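Local structure of pyridoxamine 5'-phosphate oxidase-related, FMN-binding protein (Mycobacterium smegmatis, 6ECI) at residues Lys17-Gly22 against Phe67-His72. The protein binds flavin-adenine dinucleotide and, as an FAD-sequestering member of the flavin/deazaflavin-dependent oxidoreductase family, probably helps protect mycobacteria against hypoxic and oxidative stress. Numbering follows the deposited sequence.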
ATOM      1  N   LYS B  17     -11.786   6.575  -6.829  1.00 25.00           N
ATOM      2  CA  LYS B  17     -11.786   7.997  -7.148  1.00 24.50           C
ATOM      3  C   LYS B  17     -11.903   8.883  -5.916  1.00 24.71           C
ATOM      4  O   LYS B  17     -11.775  10.105  -6.042  1.00 29.58           O
ATOM      5  CB  LYS B  17     -12.928   8.322  -8.115  1.00 25.15           C
ATOM      6  CG  LYS B  17     -12.905   7.526  -9.400  1.00 20.16           C
ATOM      7  CD  LYS B  17     -13.217   8.412 -10.587  1.00 26.35           C
ATOM      8  CE  LYS B  17     -13.697   7.593 -11.768  1.00 39.42           C
ATOM      9  NZ  LYS B  17     -14.967   6.880 -11.456  1.00 39.51           N
ATOM     10  N   SER B  18     -12.144   8.310  -4.738  1.00 20.44           N
ATOM     11  CA  SER B  18     -12.298   9.094  -3.521  1.00 23.26           C
ATOM     12  C   SER B  18     -10.969   9.401  -2.835  1.00 28.77           C
ATOM     13  O   SER B  18     -10.948  10.200  -1.895  1.00 21.37           O
ATOM     14  CB  SER B  18     -13.215   8.367  -2.535  1.00 27.20           C
ATOM     15  OG  SER B  18     -12.553   7.272  -1.931  1.00 30.46           O
ATOM     16  N   VAL B  19      -9.866   8.783  -3.264  1.00 29.36           N
ATOM     17  CA  VAL B  19      -8.555   8.976  -2.646  1.00 22.07           C
ATOM     18  C   VAL B  19      -7.511   9.169  -3.741  1.00 23.87           C
ATOM     19  O   VAL B  19      -7.652   8.639  -4.847  1.00 28.32           O
ATOM     20  CB  VAL B  19      -8.169   7.798  -1.719  1.00 18.68           C
ATOM     21  CG1 VAL B  19      -9.223   7.592  -0.638  1.00 27.16           C
ATOM     22  CG2 VAL B  19      -7.966   6.513  -2.525  1.00 35.49           C
ATOM     23  N   ALA B  20      -6.459   9.927  -3.430  1.00 20.47           N
ATOM     24  CA  ALA B  20      -5.452  10.299  -4.417  1.00 20.99           C
ATOM     25  C   ALA B  20      -4.142   9.528  -4.283  1.00 26.49           C
ATOM     26  O   ALA B  20      -3.256   9.695  -5.131  1.00 23.09           O
ATOM     27  CB  ALA B  20      -5.152  11.803  -4.331  1.00  8.57           C
ATOM     28  N   LEU B  21      -3.992   8.689  -3.260  1.00 16.01           N
ATOM     29  CA  LEU B  21      -2.733   8.006  -2.994  1.00 12.98           C
ATOM     30  C   LEU B  21      -2.970   6.502  -2.961  1.00 15.10           C
ATOM     31  O   LEU B  21      -3.806   6.016  -2.191  1.00 12.90           O
ATOM     32  CB  LEU B  21      -2.122   8.493  -1.679  1.00 12.93           C
ATOM     33  CG  LEU B  21      -0.666   8.102  -1.433  1.00 25.06           C
ATOM     34  CD1 LEU B  21       0.233   8.748  -2.473  1.00 24.97           C
ATOM     35  CD2 LEU B  21      -0.241   8.509  -0.033  1.00 20.82           C
ATOM     36  N   GLY B  22      -2.237   5.775  -3.801  1.00 18.86           N
ATOM     37  CA  GLY B  22      -2.296   4.327  -3.839  1.00 14.11           C
ATOM     38  C   GLY B  22      -0.908   3.730  -3.935  1.00 19.06           C
ATOM     39  O   GLY B  22       0.084   4.456  -3.816  1.00 17.92           O
ATOM     40  N   PHE B  67      -2.153  -3.072  -7.810  1.00 18.81           N
ATOM     41  CA  PHE B  67      -2.469  -1.718  -7.379  1.00 18.06           C
ATOM     42  C   PHE B  67      -3.483  -1.785  -6.249  1.00 14.85           C
ATOM     43  O   PHE B  67      -4.487  -2.497  -6.351  1.00 11.12           O
ATOM     44  CB  PHE B  67      -3.026  -0.860  -8.510  1.00 14.65           C
ATOM     45  CG  PHE B  67      -3.468   0.501  -8.058  1.00 15.89           C
ATOM     46  CD1 PHE B  67      -2.543   1.515  -7.878  1.00 14.72           C
ATOM     47  CD2 PHE B  67      -4.802   0.763  -7.795  1.00 15.96           C
ATOM     48  CE1 PHE B  67      -2.939   2.766  -7.457  1.00 17.92           C
ATOM     49  CE2 PHE B  67      -5.205   2.012  -7.372  1.00 17.96           C
ATOM     50  CZ  PHE B  67      -4.272   3.017  -7.202  1.00 15.50           C
ATOM     51  N   GLU B  68      -3.228  -1.034  -5.186  1.00 13.29           N
ATOM     52  CA  GLU B  68      -4.126  -1.019  -4.047  1.00 19.87           C
ATOM     53  C   GLU B  68      -4.295   0.407  -3.549  1.00 17.11           C
ATOM     54  O   GLU B  68      -3.382   1.232  -3.639  1.00 18.92           O
ATOM     55  CB  GLU B  68      -3.614  -1.921  -2.917  1.00 16.48           C
ATOM     56  CG  GLU B  68      -4.631  -2.183  -1.827  1.00 16.90           C
ATOM     57  CD  GLU B  68      -4.519  -1.203  -0.678  1.00 19.39           C
ATOM     58  OE1 GLU B  68      -3.543  -0.426  -0.654  1.00 19.57           O
ATOM     59  OE2 GLU B  68      -5.407  -1.217   0.202  1.00 15.44           O
ATOM     60  N   ALA B  69      -5.491   0.686  -3.040  1.00 16.50           N
ATOM     61  CA  ALA B  69      -5.807   1.935  -2.371  1.00 15.64           C
ATOM     62  C   ALA B  69      -6.935   1.654  -1.388  1.00 19.46           C
ATOM     63  O   ALA B  69      -7.748   0.751  -1.603  1.00 19.64           O
ATOM     64  CB  ALA B  69      -6.201   3.029  -3.366  1.00 12.76           C
ATOM     65  N   ASP B  70      -6.968   2.414  -0.296  1.00 17.89           N
ATOM     66  CA  ASP B  70      -7.941   2.158   0.756  1.00 18.77           C
ATOM     67  C   ASP B  70      -8.269   3.463   1.468  1.00 17.88           C
ATOM     68  O   ASP B  70      -7.691   4.515   1.184  1.00 21.45           O
ATOM     69  CB  ASP B  70      -7.426   1.098   1.737  1.00 16.86           C
ATOM     70  CG  ASP B  70      -6.038   1.406   2.264  1.00 14.21           C
ATOM     71  OD1 ASP B  70      -5.793   2.559   2.672  1.00 23.75           O
ATOM     72  OD2 ASP B  70      -5.193   0.487   2.291  1.00 16.94           O
ATOM     73  N   ASP B  71      -9.212   3.380   2.403  1.00 17.48           N
ATOM     74  CA  ASP B  71      -9.606   4.496   3.256  1.00 27.93           C
ATOM     75  C   ASP B  71     -10.463   3.936   4.382  1.00 25.68           C
ATOM     76  O   ASP B  71     -10.944   2.802   4.313  1.00 20.54           O
ATOM     77  CB  ASP B  71     -10.358   5.576   2.475  1.00 26.37           C
ATOM     78  CG  ASP B  71     -10.329   6.920   3.171  1.00 25.85           C
ATOM     79  OD1 ASP B  71      -9.252   7.319   3.660  1.00 27.00           O
ATOM     80  OD2 ASP B  71     -11.390   7.573   3.241  1.00 37.64           O
ATOM     81  N   HIS B  72     -10.661   4.753   5.417  1.00 22.79           N
ATOM     82  CA  HIS B  72     -11.353   4.295   6.613  1.00 21.12           C
ATOM     83  C   HIS B  72     -11.800   5.494   7.438  1.00 25.68           C
ATOM     84  O   HIS B  72     -11.236   6.586   7.342  1.00 24.23           O
ATOM     85  CB  HIS B  72     -10.452   3.398   7.463  1.00 14.97           C
ATOM     86  CG  HIS B  72      -9.395   4.156   8.203  1.00 21.55           C
ATOM     87  ND1 HIS B  72      -9.567   4.603   9.495  1.00 17.46           N
ATOM     88  CD2 HIS B  72      -8.166   4.574   7.820  1.00 22.89           C
ATOM     89  CE1 HIS B  72      -8.481   5.248   9.882  1.00 24.89           C
ATOM     90  NE2 HIS B  72      -7.617   5.246   8.884  1.00 18.83           N
TER
HETATM   91  O   HOH W   1      -5.477   4.615  -0.209  1.00 16.53           O
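Gly22 and Ala69 have the nearest CA atoms across the two segments, 4.5 Å apart. The segments run in roughly opposite directions, 140° apart, and diverge toward Val19 and Asp71. Strand 21-28 starts here and pairs antiparallel with strand 64-72. No direct hydrogen bond joins the segments. Water 1 bridges them instead: it donates to Leu21 O and accepts from Asp70 N, the latter at 2.7 Å. Just beyond the segment, Arg23 and Glu68 form a backbone hydrogen bond.

Gly22 CA packs 3.3 Å from Glu68 O and 4.0 Å from CE1 of the Phe67 ring. The ring meets it obliquely. With CG anti to the backbone N (chi1 175°), the ring of Phe67 is brought toward Gly22. Ala69 CB touches both Leu21 O and Val19 CG2, about 4.0 Å from each. The other valine methyl, CG1, lies 3.9 Å from Asp71 CB. These two side chains pass alongside each other in opposite directions.

Glu68 and Asp70 leave their strand away from 17-22, but the Glu68 chain bends back toward it. Glu68 OE1 forms a salt bridge with Arg23 NE of its own chain, and Asp70 OD1 forms one with Arg23 NH1 of the second subunit. Glu68 OE2 lies 2.7 Å from Asp70 OD2. Leu21 touches both FAD and Asp70 of the second subunit. The chemistry is thus split: apolar groups and a bridging water join the start of strand 21-28 to the end of strand 64-72, while Asp70 carries a charged link across the dimer interface beside the flavin pocket.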